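Local structure of beta-2-microglobulin (Ctenopharyngodon idella, 5H5Z) at residues B[10-15]-B[20-25]; B[53-58]-B[63-68]; B[69-74]-B[92-97]. The protein probably serves as the light chain of MHC class I, pairing with the heavy chain so that peptides can be presented. The protein carries 1 engineered substitution. All blocks are in the same frame, centred on the assembly; numbering follows the deposited sequence.

Contact 1 (B[10-15]-B[20-25])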
loop_
_atom_site.group_PDB
_atom_site.type_symbol
_atom_site.label_atom_id
_atom_site.label_comp_id
_atom_site.label_asym_id
_atom_site.label_seq_id
_atom_site.Cartn_x
_atom_site.Cartn_y
_atom_site.Cartn_z
ATOM N N VAL B 10 -12.585 4.750 -5.407
ATOM C CA VAL B 10 -12.450 5.004 -6.840
ATOM C C VAL B 10 -12.284 6.501 -7.056
ATOM O O VAL B 10 -13.114 7.299 -6.606
ATOM C CB VAL B 10 -13.673 4.474 -7.632
ATOM C CG1 VAL B 10 -13.409 4.515 -9.134
ATOM C CG2 VAL B 10 -14.009 3.059 -7.202
ATOM N N TYR B 11 -11.199 6.872 -7.728
ATOM C CA TYR B 11 -10.824 8.271 -7.904
ATOM C C TYR B 11 -9.916 8.424 -9.115
ATOM O O TYR B 11 -9.466 7.438 -9.701
ATOM C CB TYR B 11 -10.135 8.813 -6.638
ATOM C CG TYR B 11 -8.995 7.956 -6.117
ATOM C CD1 TYR B 11 -9.243 6.827 -5.337
ATOM C CD2 TYR B 11 -7.663 8.288 -6.393
ATOM C CE1 TYR B 11 -8.203 6.041 -4.859
ATOM C CE2 TYR B 11 -6.612 7.514 -5.913
ATOM C CZ TYR B 11 -6.890 6.390 -5.148
ATOM O OH TYR B 11 -5.872 5.606 -4.662
ATOM N N SER B 12 -9.653 9.666 -9.490
ATOM C CA SER B 12 -8.732 9.954 -10.582
ATOM C C SER B 12 -7.460 10.604 -10.044
ATOM O O SER B 12 -7.482 11.252 -8.991
ATOM C CB SER B 12 -9.412 10.849 -11.615
ATOM O OG SER B 12 -10.053 11.930 -10.964
ATOM N N HIS B 13 -6.352 10.410 -10.760
ATOM C CA HIS B 13 -5.070 11.024 -10.406
ATOM C C HIS B 13 -5.205 12.545 -10.310
ATOM O O HIS B 13 -4.856 13.139 -9.289
ATOM C CB HIS B 13 -3.989 10.627 -11.424
ATOM C CG HIS B 13 -2.617 11.134 -11.096
ATOM N ND1 HIS B 13 -1.537 10.294 -10.914
ATOM C CD2 HIS B 13 -2.146 12.393 -10.926
ATOM C CE1 HIS B 13 -0.461 11.015 -10.647
ATOM N NE2 HIS B 13 -0.803 12.291 -10.650
ATOM N N TYR B 14 -5.712 13.159 -11.379
ATOM C CA TYR B 14 -5.971 14.589 -11.421
ATOM C C TYR B 14 -7.472 14.834 -11.254
ATOM O O TYR B 14 -8.259 13.897 -11.395
ATOM C CB TYR B 14 -5.499 15.161 -12.763
ATOM C CG TYR B 14 -4.016 14.979 -13.028
ATOM C CD1 TYR B 14 -3.073 15.794 -12.403
ATOM C CD2 TYR B 14 -3.557 13.993 -13.905
ATOM C CE1 TYR B 14 -1.715 15.635 -12.641
ATOM C CE2 TYR B 14 -2.196 13.827 -14.150
ATOM C CZ TYR B 14 -1.283 14.650 -13.514
ATOM O OH TYR B 14 0.067 14.499 -13.749
ATOM N N PRO B 15 -7.874 16.089 -10.958
ATOM C CA PRO B 15 -9.291 16.434 -11.001
ATOM C C PRO B 15 -9.921 15.932 -12.299
ATOM O O PRO B 15 -9.318 16.060 -13.375
ATOM C CB PRO B 15 -9.268 17.960 -10.970
ATOM C CG PRO B 15 -8.084 18.270 -10.127
ATOM C CD PRO B 15 -7.056 17.233 -10.504
ATOM N N LYS B 20 -9.925 15.715 -20.645
ATOM C CA LYS B 20 -8.526 15.758 -20.232
ATOM C C LYS B 20 -8.003 14.359 -19.930
ATOM O O LYS B 20 -8.646 13.594 -19.207
ATOM C CB LYS B 20 -8.366 16.658 -19.006
ATOM C CG LYS B 20 -6.926 16.954 -18.618
ATOM C CD LYS B 20 -6.856 17.923 -17.448
ATOM C CE LYS B 20 -5.414 18.268 -17.112
ATOM N NZ LYS B 20 -5.319 19.449 -16.207
ATOM N N GLU B 21 -6.836 14.031 -20.487
ATOM C CA GLU B 21 -6.176 12.757 -20.194
ATOM C C GLU B 21 -5.898 12.656 -18.701
ATOM O O GLU B 21 -5.414 13.604 -18.080
ATOM C CB GLU B 21 -4.874 12.594 -20.992
ATOM C CG GLU B 21 -5.056 12.416 -22.495
ATOM C CD GLU B 21 -5.640 11.070 -22.902
ATOM O OE1 GLU B 21 -5.789 10.167 -22.046
ATOM O OE2 GLU B 21 -5.953 10.917 -24.103
ATOM N N ASN B 22 -6.219 11.499 -18.135
ATOM C CA ASN B 22 -6.198 11.297 -16.695
ATOM C C ASN B 22 -5.929 9.823 -16.408
ATOM O O ASN B 22 -5.721 9.032 -17.337
ATOM C CB ASN B 22 -7.556 11.718 -16.112
ATOM C CG ASN B 22 -7.462 12.259 -14.693
ATOM O OD1 ASN B 22 -6.622 11.837 -13.896
ATOM N ND2 ASN B 22 -8.353 13.192 -14.363
ATOM N N THR B 23 -5.919 9.459 -15.130
ATOM C CA THR B 23 -5.770 8.068 -14.727
ATOM C C THR B 23 -6.884 7.713 -13.747
ATOM O O THR B 23 -7.073 8.383 -12.736
ATOM C CB THR B 23 -4.381 7.793 -14.108
ATOM O OG1 THR B 23 -3.363 8.156 -15.049
ATOM C CG2 THR B 23 -4.219 6.316 -13.763
ATOM N N LEU B 24 -7.629 6.666 -14.081
ATOM C CA LEU B 24 -8.669 6.147 -13.218
ATOM C C LEU B 24 -8.056 5.133 -12.265
ATOM O O LEU B 24 -7.389 4.194 -12.698
ATOM C CB LEU B 24 -9.761 5.500 -14.063
ATOM C CG LEU B 24 -10.947 4.863 -13.336
ATOM C CD1 LEU B 24 -11.801 5.890 -12.598
ATOM C CD2 LEU B 24 -11.773 4.073 -14.341
ATOM N N ILE B 25 -8.295 5.323 -10.972
ATOM C CA ILE B 25 -7.667 4.511 -9.938
ATOM C C ILE B 25 -8.708 3.881 -9.024
ATOM O O ILE B 25 -9.636 4.558 -8.549
ATOM C CB ILE B 25 -6.677 5.349 -9.090
ATOM C CG1 ILE B 25 -5.602 5.986 -9.985
ATOM C CG2 ILE B 25 -6.068 4.501 -7.979
ATOM C CD1 ILE B 25 -4.815 7.103 -9.328
#
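Asn22 reaches across to the turn that follows strand 7-12 and takes the backbone of Tyr14 at two points. Its CB stands on strand 22-31, and CG comes to 3.8 Å from the carbonyl O of Tyr14. From there the amide divides. Asn22 OD1 accepts from Tyr14 N at 3.0 Å, in the amide's carbonyl plane and on a lone pair; it also takes the N-H of its own neighbour Thr23, which fixes the rotation of the group. Asn22 ND2 gives a hydrogen to Tyr14 O at 3.1 Å, a nearly straight bond at the hydrogen (166°), although it meets that oxygen from above its carbonyl plane. The same Tyr14 O accepts from Ser12 OG at 2.7 Å, so two side chains grip it.

Toward Ile25 the two strands run as the first antiparallel hairpin of the immunoglobulin C1-set domain. Tyr11 and Ile25 form a hydrogen-bonded pair, Tyr11 N to Ile25 O and Ile25 N to Tyr11 O, and His13 N adds a bond to Thr23 O at 2.9 Å. Ser12 and Leu24 make the non-hydrogen-bonded pair between.

With CG lodged between its backbone N and carbonyl carbon (chi1 51°), Tyr11 brings its ring against Ile25: CB of the isoleucine sits over one face, 4.1 Å from the centroid, while CG2 touches CZ at 3.5 Å. The Tyr11 hydroxyl goes on to bond Pro228 O of the MHC class I heavy chain, and His13 ND1 bonds Glu230 of that same chain.

Contact 2 (B[53-58]-B[63-68])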
loop_
_atom_site.group_PDB
_atom_site.type_symbol
_atom_site.label_atom_id
_atom_site.label_comp_id
_atom_site.label_asym_id
_atom_site.label_seq_id
_atom_site.Cartn_x
_atom_site.Cartn_y
_atom_site.Cartn_z
ATOM N N THR B 53 -1.287 -3.609 -9.181
ATOM C CA THR B 53 -0.111 -3.748 -8.322
ATOM C C THR B 53 0.023 -5.176 -7.801
ATOM O O THR B 53 -0.953 -5.926 -7.756
ATOM C CB THR B 53 -0.142 -2.767 -7.129
ATOM O OG1 THR B 53 -1.325 -2.982 -6.344
ATOM C CG2 THR B 53 -0.104 -1.319 -7.619
ATOM N N ASP B 54 1.240 -5.542 -7.418
ATOM C CA ASP B 54 1.531 -6.868 -6.885
ATOM C C ASP B 54 1.025 -6.991 -5.462
ATOM O O ASP B 54 1.035 -6.020 -4.700
ATOM C CB ASP B 54 3.034 -7.133 -6.919
ATOM C CG ASP B 54 3.583 -7.206 -8.333
ATOM O OD1 ASP B 54 2.846 -7.623 -9.252
ATOM O OD2 ASP B 54 4.761 -6.856 -8.524
ATOM N N LEU B 55 0.593 -8.194 -5.107
ATOM C CA LEU B 55 -0.040 -8.442 -3.816
ATOM C C LEU B 55 0.872 -8.091 -2.642
ATOM O O LEU B 55 1.960 -8.643 -2.494
ATOM C CB LEU B 55 -0.511 -9.898 -3.722
ATOM C CG LEU B 55 -1.406 -10.290 -2.543
ATOM C CD1 LEU B 55 -2.808 -9.702 -2.671
ATOM C CD2 LEU B 55 -1.453 -11.806 -2.439
ATOM N N ALA B 56 0.410 -7.156 -1.819
ATOM C CA ALA B 56 1.115 -6.783 -0.599
ATOM C C ALA B 56 0.112 -6.514 0.524
ATOM O O ALA B 56 -1.105 -6.505 0.300
ATOM C CB ALA B 56 2.017 -5.577 -0.842
ATOM N N PHE B 57 0.630 -6.324 1.731
ATOM C CA PHE B 57 -0.201 -6.087 2.902
ATOM C C PHE B 57 0.501 -5.143 3.860
ATOM O O PHE B 57 1.727 -4.962 3.794
ATOM C CB PHE B 57 -0.593 -7.410 3.592
ATOM C CG PHE B 57 0.575 -8.281 3.973
ATOM C CD1 PHE B 57 1.213 -8.115 5.196
ATOM C CD2 PHE B 57 1.013 -9.295 3.121
ATOM C CE1 PHE B 57 2.292 -8.919 5.553
ATOM C CE2 PHE B 57 2.083 -10.109 3.475
ATOM C CZ PHE B 57 2.721 -9.924 4.693
ATOM N N GLU B 58 -0.288 -4.527 4.732
ATOM C CA GLU B 58 0.217 -3.558 5.692
ATOM C C GLU B 58 0.366 -4.202 7.060
ATOM O O GLU B 58 0.050 -5.384 7.235
ATOM C CB GLU B 58 -0.744 -2.368 5.776
ATOM C CG GLU B 58 -0.769 -1.504 4.524
ATOM C CD GLU B 58 -1.842 -0.435 4.569
ATOM O OE1 GLU B 58 -3.037 -0.781 4.692
ATOM O OE2 GLU B 58 -1.488 0.758 4.470
ATOM N N PHE B 63 -4.653 -7.033 3.225
ATOM C CA PHE B 63 -4.087 -6.840 1.892
ATOM C C PHE B 63 -4.593 -5.563 1.222
ATOM O O PHE B 63 -5.673 -5.066 1.540
ATOM C CB PHE B 63 -4.426 -8.046 1.009
ATOM C CG PHE B 63 -3.820 -9.332 1.482
ATOM C CD1 PHE B 63 -2.509 -9.646 1.154
ATOM C CD2 PHE B 63 -4.556 -10.236 2.250
ATOM C CE1 PHE B 63 -1.936 -10.838 1.583
ATOM C CE2 PHE B 63 -3.989 -11.426 2.687
ATOM C CZ PHE B 63 -2.675 -11.727 2.350
ATOM N N HIS B 64 -3.805 -5.037 0.291
ATOM C CA HIS B 64 -4.235 -3.904 -0.522
ATOM C C HIS B 64 -3.742 -4.067 -1.953
ATOM O O HIS B 64 -2.662 -4.624 -2.194
ATOM C CB HIS B 64 -3.791 -2.565 0.084
ATOM C CG HIS B 64 -2.303 -2.382 0.141
ATOM N ND1 HIS B 64 -1.613 -1.605 -0.762
ATOM C CD2 HIS B 64 -1.379 -2.873 1.000
ATOM C CE1 HIS B 64 -0.325 -1.626 -0.465
ATOM N NE2 HIS B 64 -0.157 -2.389 0.601
ATOM N N LEU B 65 -4.563 -3.618 -2.896
ATOM C CA LEU B 65 -4.211 -3.619 -4.309
ATOM C C LEU B 65 -4.685 -2.336 -4.959
ATOM O O LEU B 65 -5.680 -1.745 -4.540
ATOM C CB LEU B 65 -4.859 -4.800 -5.035
ATOM C CG LEU B 65 -4.391 -6.216 -4.707
ATOM C CD1 LEU B 65 -5.398 -7.220 -5.232
ATOM C CD2 LEU B 65 -3.002 -6.499 -5.279
ATOM N N THR B 66 -3.967 -1.912 -5.990
ATOM C CA THR B 66 -4.379 -0.768 -6.786
ATOM C C THR B 66 -4.536 -1.195 -8.242
ATOM O O THR B 66 -3.621 -1.769 -8.830
ATOM C CB THR B 66 -3.375 0.397 -6.666
ATOM O OG1 THR B 66 -3.215 0.749 -5.286
ATOM C CG2 THR B 66 -3.864 1.618 -7.435
ATOM N N LYS B 67 -5.714 -0.943 -8.806
ATOM C CA LYS B 67 -5.917 -1.099 -10.238
ATOM C C LYS B 67 -6.077 0.277 -10.856
ATOM O O LYS B 67 -6.757 1.132 -10.295
ATOM C CB LYS B 67 -7.134 -1.962 -10.540
ATOM C CG LYS B 67 -7.164 -2.453 -11.976
ATOM C CD LYS B 67 -7.597 -3.901 -12.011
ATOM C CE LYS B 67 -7.162 -4.596 -13.281
ATOM N NZ LYS B 67 -7.610 -6.015 -13.261
ATOM N N SER B 68 -5.434 0.489 -12.001
ATOM C CA SER B 68 -5.473 1.786 -12.670
ATOM C C SER B 68 -5.399 1.623 -14.182
ATOM O O SER B 68 -4.929 0.600 -14.679
ATOM C CB SER B 68 -4.334 2.689 -12.172
ATOM O OG SER B 68 -3.056 2.127 -12.448
HETATM O O HOH W 1 -0.538 -3.946 -3.803
HETATM O O HOH W 2 -4.764 -2.919 3.747
#
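Thr53 and Thr66 join the edge strand 51-57 to strand 63-71, an antiparallel hairpin in the four-stranded sheet of the immunoglobulin C1-set fold that also carries strands 7-12 and 22-31. Thr53 N bonds Thr66 O at 3.0 Å, but the return bond comes from a side chain: Thr66 N gives its hydrogen to Thr53 OG1 at 2.9 Å. That hydroxyl oxygen lies between the backbone N and carbonyl carbon of its own residue (chi1 58°), which turns it toward strand 63-71 and leaves CG2 to pack on Thr66 CB.

Beyond Thr53 the edge strand bulges away, and a water fills in for direct pairing. It accepts from Thr53 OG1 and donates to Asp54 O and His64 O. Direct bonding resumes where His64 N meets Ala56 O at 3.1 Å.

On the side of the phenylalanines, the side chains of Phe57 and Phe63 lie alongside each other and point the same way, yet their rings are turned to 82°. This is an offset edge-to-face pair, the edge of Phe57 directed at the face of Phe63, with centroids 5.6 Å apart. Leu55 CD1 joins them, 3.8 Å from Phe63 CD1, and also touches Leu65 CD2. Gln93 of the MHC class I heavy chain packs on both phenylalanines, so this end of the hairpin belongs to the subunit interface. On the opposite face of the hairpin from these rings, the Glu58 side chain crosses that of His64 at about a right angle, Glu58 CG lying 3.8 Å from His64 CD2.

Contact 3 (B[69-74]-B[92-97])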
loop_
_atom_site.group_PDB
_atom_site.type_symbol
_atom_site.label_atom_id
_atom_site.label_comp_id
_atom_site.label_asym_id
_atom_site.label_seq_id
_atom_site.Cartn_x
_atom_site.Cartn_y
_atom_site.Cartn_z
ATOM N N VAL B 69 -5.895 2.626 -14.903
ATOM C CA VAL B 69 -5.801 2.672 -16.358
ATOM C C VAL B 69 -5.951 4.118 -16.823
ATOM O O VAL B 69 -6.579 4.934 -16.136
ATOM C CB VAL B 69 -6.854 1.759 -17.045
ATOM C CG1 VAL B 69 -8.266 2.315 -16.893
ATOM C CG2 VAL B 69 -6.513 1.540 -18.514
ATOM N N SER B 70 -5.349 4.434 -17.967
ATOM C CA SER B 70 -5.531 5.752 -18.588
ATOM C C SER B 70 -6.988 5.927 -19.000
ATOM O O SER B 70 -7.613 4.985 -19.485
ATOM C CB SER B 70 -4.621 5.894 -19.813
ATOM O OG SER B 70 -4.957 7.046 -20.566
ATOM N N PHE B 71 -7.527 7.127 -18.793
ATOM C CA PHE B 71 -8.879 7.444 -19.254
ATOM C C PHE B 71 -9.043 8.935 -19.512
ATOM O O PHE B 71 -8.281 9.756 -18.992
ATOM C CB PHE B 71 -9.976 6.867 -18.322
ATOM C CG PHE B 71 -10.330 7.730 -17.130
ATOM C CD1 PHE B 71 -9.349 8.334 -16.342
ATOM C CD2 PHE B 71 -11.667 7.911 -16.778
ATOM C CE1 PHE B 71 -9.699 9.111 -15.244
ATOM C CE2 PHE B 71 -12.024 8.682 -15.675
ATOM C CZ PHE B 71 -11.038 9.285 -14.909
ATOM N N LYS B 72 -10.015 9.262 -20.353
ATOM C CA LYS B 72 -10.350 10.637 -20.657
ATOM C C LYS B 72 -11.856 10.787 -20.436
ATOM O O LYS B 72 -12.645 10.512 -21.341
ATOM C CB LYS B 72 -9.949 10.971 -22.098
ATOM C CG LYS B 72 -9.976 12.458 -22.428
ATOM C CD LYS B 72 -9.192 12.779 -23.693
ATOM C CE LYS B 72 -10.019 12.546 -24.945
ATOM N NZ LYS B 72 -9.394 13.174 -26.146
ATOM N N PRO B 73 -12.259 11.201 -19.216
ATOM C CA PRO B 73 -13.692 11.262 -18.903
ATOM C C PRO B 73 -14.450 12.291 -19.744
ATOM O O PRO B 73 -13.978 13.414 -19.938
ATOM C CB PRO B 73 -13.718 11.645 -17.419
ATOM C CG PRO B 73 -12.414 12.325 -17.173
ATOM C CD PRO B 73 -11.429 11.634 -18.072
ATOM N N GLU B 74 -15.601 11.878 -20.263
ATOM C CA GLU B 74 -16.492 12.763 -21.015
ATOM C C GLU B 74 -17.883 12.713 -20.388
ATOM O O GLU B 74 -18.176 11.825 -19.585
ATOM C CB GLU B 74 -16.547 12.367 -22.498
ATOM C CG GLU B 74 -15.196 12.324 -23.217
ATOM C CD GLU B 74 -14.600 13.695 -23.525
ATOM O OE1 GLU B 74 -15.223 14.727 -23.206
ATOM O OE2 GLU B 74 -13.490 13.744 -24.097
ATOM N N ILE B 92 -18.490 0.150 -7.560
ATOM C CA ILE B 92 -18.450 1.533 -7.090
ATOM C C ILE B 92 -18.238 2.461 -8.283
ATOM O O ILE B 92 -17.246 2.338 -9.001
ATOM C CB ILE B 92 -17.344 1.732 -6.021
ATOM C CG1 ILE B 92 -17.466 0.691 -4.895
ATOM C CG2 ILE B 92 -17.351 3.151 -5.461
ATOM C CD1 ILE B 92 -18.717 0.800 -4.045
ATOM N N VAL B 93 -19.186 3.372 -8.495
ATOM C CA VAL B 93 -19.124 4.343 -9.587
ATOM C C VAL B 93 -18.175 5.485 -9.221
ATOM O O VAL B 93 -18.211 6.002 -8.102
ATOM C CB VAL B 93 -20.532 4.896 -9.924
ATOM C CG1 VAL B 93 -20.462 6.035 -10.939
ATOM C CG2 VAL B 93 -21.433 3.783 -10.440
ATOM N N TRP B 94 -17.328 5.871 -10.171
ATOM C CA TRP B 94 -16.420 7.002 -10.000
ATOM C C TRP B 94 -17.166 8.335 -9.916
ATOM O O TRP B 94 -17.959 8.665 -10.791
ATOM C CB TRP B 94 -15.418 7.046 -11.147
ATOM C CG TRP B 94 -14.551 8.256 -11.128
ATOM C CD1 TRP B 94 -13.629 8.590 -10.179
ATOM C CD2 TRP B 94 -14.518 9.296 -12.108
ATOM N NE1 TRP B 94 -13.025 9.781 -10.505
ATOM C CE2 TRP B 94 -13.549 10.235 -11.687
ATOM C CE3 TRP B 94 -15.214 9.528 -13.303
ATOM C CZ2 TRP B 94 -13.256 11.391 -12.418
ATOM C CZ3 TRP B 94 -14.924 10.678 -14.029
ATOM C CH2 TRP B 94 -13.950 11.593 -13.585
ATOM N N GLU B 95 -16.896 9.075 -8.843
ATOM C CA GLU B 95 -17.445 10.411 -8.608
ATOM C C GLU B 95 -16.353 11.431 -8.918
ATOM O O GLU B 95 -15.290 11.398 -8.294
ATOM C CB GLU B 95 -17.880 10.526 -7.143
ATOM C CG GLU B 95 -18.088 11.944 -6.635
ATOM C CD GLU B 95 -19.263 12.630 -7.299
ATOM O OE1 GLU B 95 -20.419 12.299 -6.953
ATOM O OE2 GLU B 95 -19.025 13.494 -8.168
ATOM N N SER B 96 -16.619 12.334 -9.864
ATOM C CA SER B 96 -15.612 13.305 -10.306
ATOM C C SER B 96 -15.335 14.452 -9.323
ATOM O O SER B 96 -14.296 15.101 -9.409
ATOM C CB SER B 96 -15.979 13.877 -11.679
ATOM O OG SER B 96 -17.093 14.736 -11.584
ATOM N N ASN B 97 -16.253 14.715 -8.396
ATOM C CA ASN B 97 -16.098 15.872 -7.481
ATOM C C ASN B 97 -16.126 17.215 -8.226
ATOM O O ASN B 97 -15.994 18.280 -7.617
ATOM C CB ASN B 97 -14.806 15.783 -6.644
ATOM C CG ASN B 97 -14.759 14.559 -5.744
ATOM O OD1 ASN B 97 -15.719 14.251 -5.039
ATOM N ND2 ASN B 97 -13.621 13.869 -5.744
#
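Phe71 and Trp94 meet edge-to-face between the two sheets of the immunoglobulin sandwich, Phe71 coming from the end of strand 63-71 and Trp94 from just past strand 88-93. The ring planes stand at 82°, and the centroid of the Phe71 ring is 5.1 Å from that of the indole's six-membered ring. Phe71 presents the edge formed by CE2 and CZ: Phe71 CE2 lies 3.9 Å from Trp94 CZ3, and CZ sits over the indole face, displaced toward the rim. Trp94 holds CG anti to its backbone N (chi1 174°), which carries the indole toward strand 63-71 to receive that edge. Ser96 CA lies over the opposite face of the indole, so the ring lies between Ser96 of its own segment and Phe71.

Around the pair, Val10, Ser12 and Leu24 touch the indole from the first hairpin, and Tyr79 makes a further edge-to-face contact with Phe71. Replacing Trp94 by an alanine would probably open a gap between the sheets and leave the Phe71 edge without the aromatic face it points at. Pro73 has a part on both rings: its CD lies over the centre of one face of the Phe71 ring, while Pro73 CB reaches Trp94 CZ3 at 3.7 Å.

In the fold
Strand 63-71 ties the three contacts together: contact 2 uses its first part, contact 3 its end, and strand 22-31 of contact 1 is its neighbour in the sheet. Contacts 1 and 3 have centres about 6 Å apart and are joined by probable hydrogen bonds from Asn22 N to Phe71 O (2.8 Å) and from Leu24 N to Val69 O (2.9 Å). Contact 2 lies farther along the sheet, its centre about 18 Å from that of contact 1, though Ile25 CG2 still packs on Thr66 CG2. Contacts 2 and 3 fall on opposite sides of the chain's centre, their own centres about 20 Å apart, and all three reach the MHC class I heavy chain.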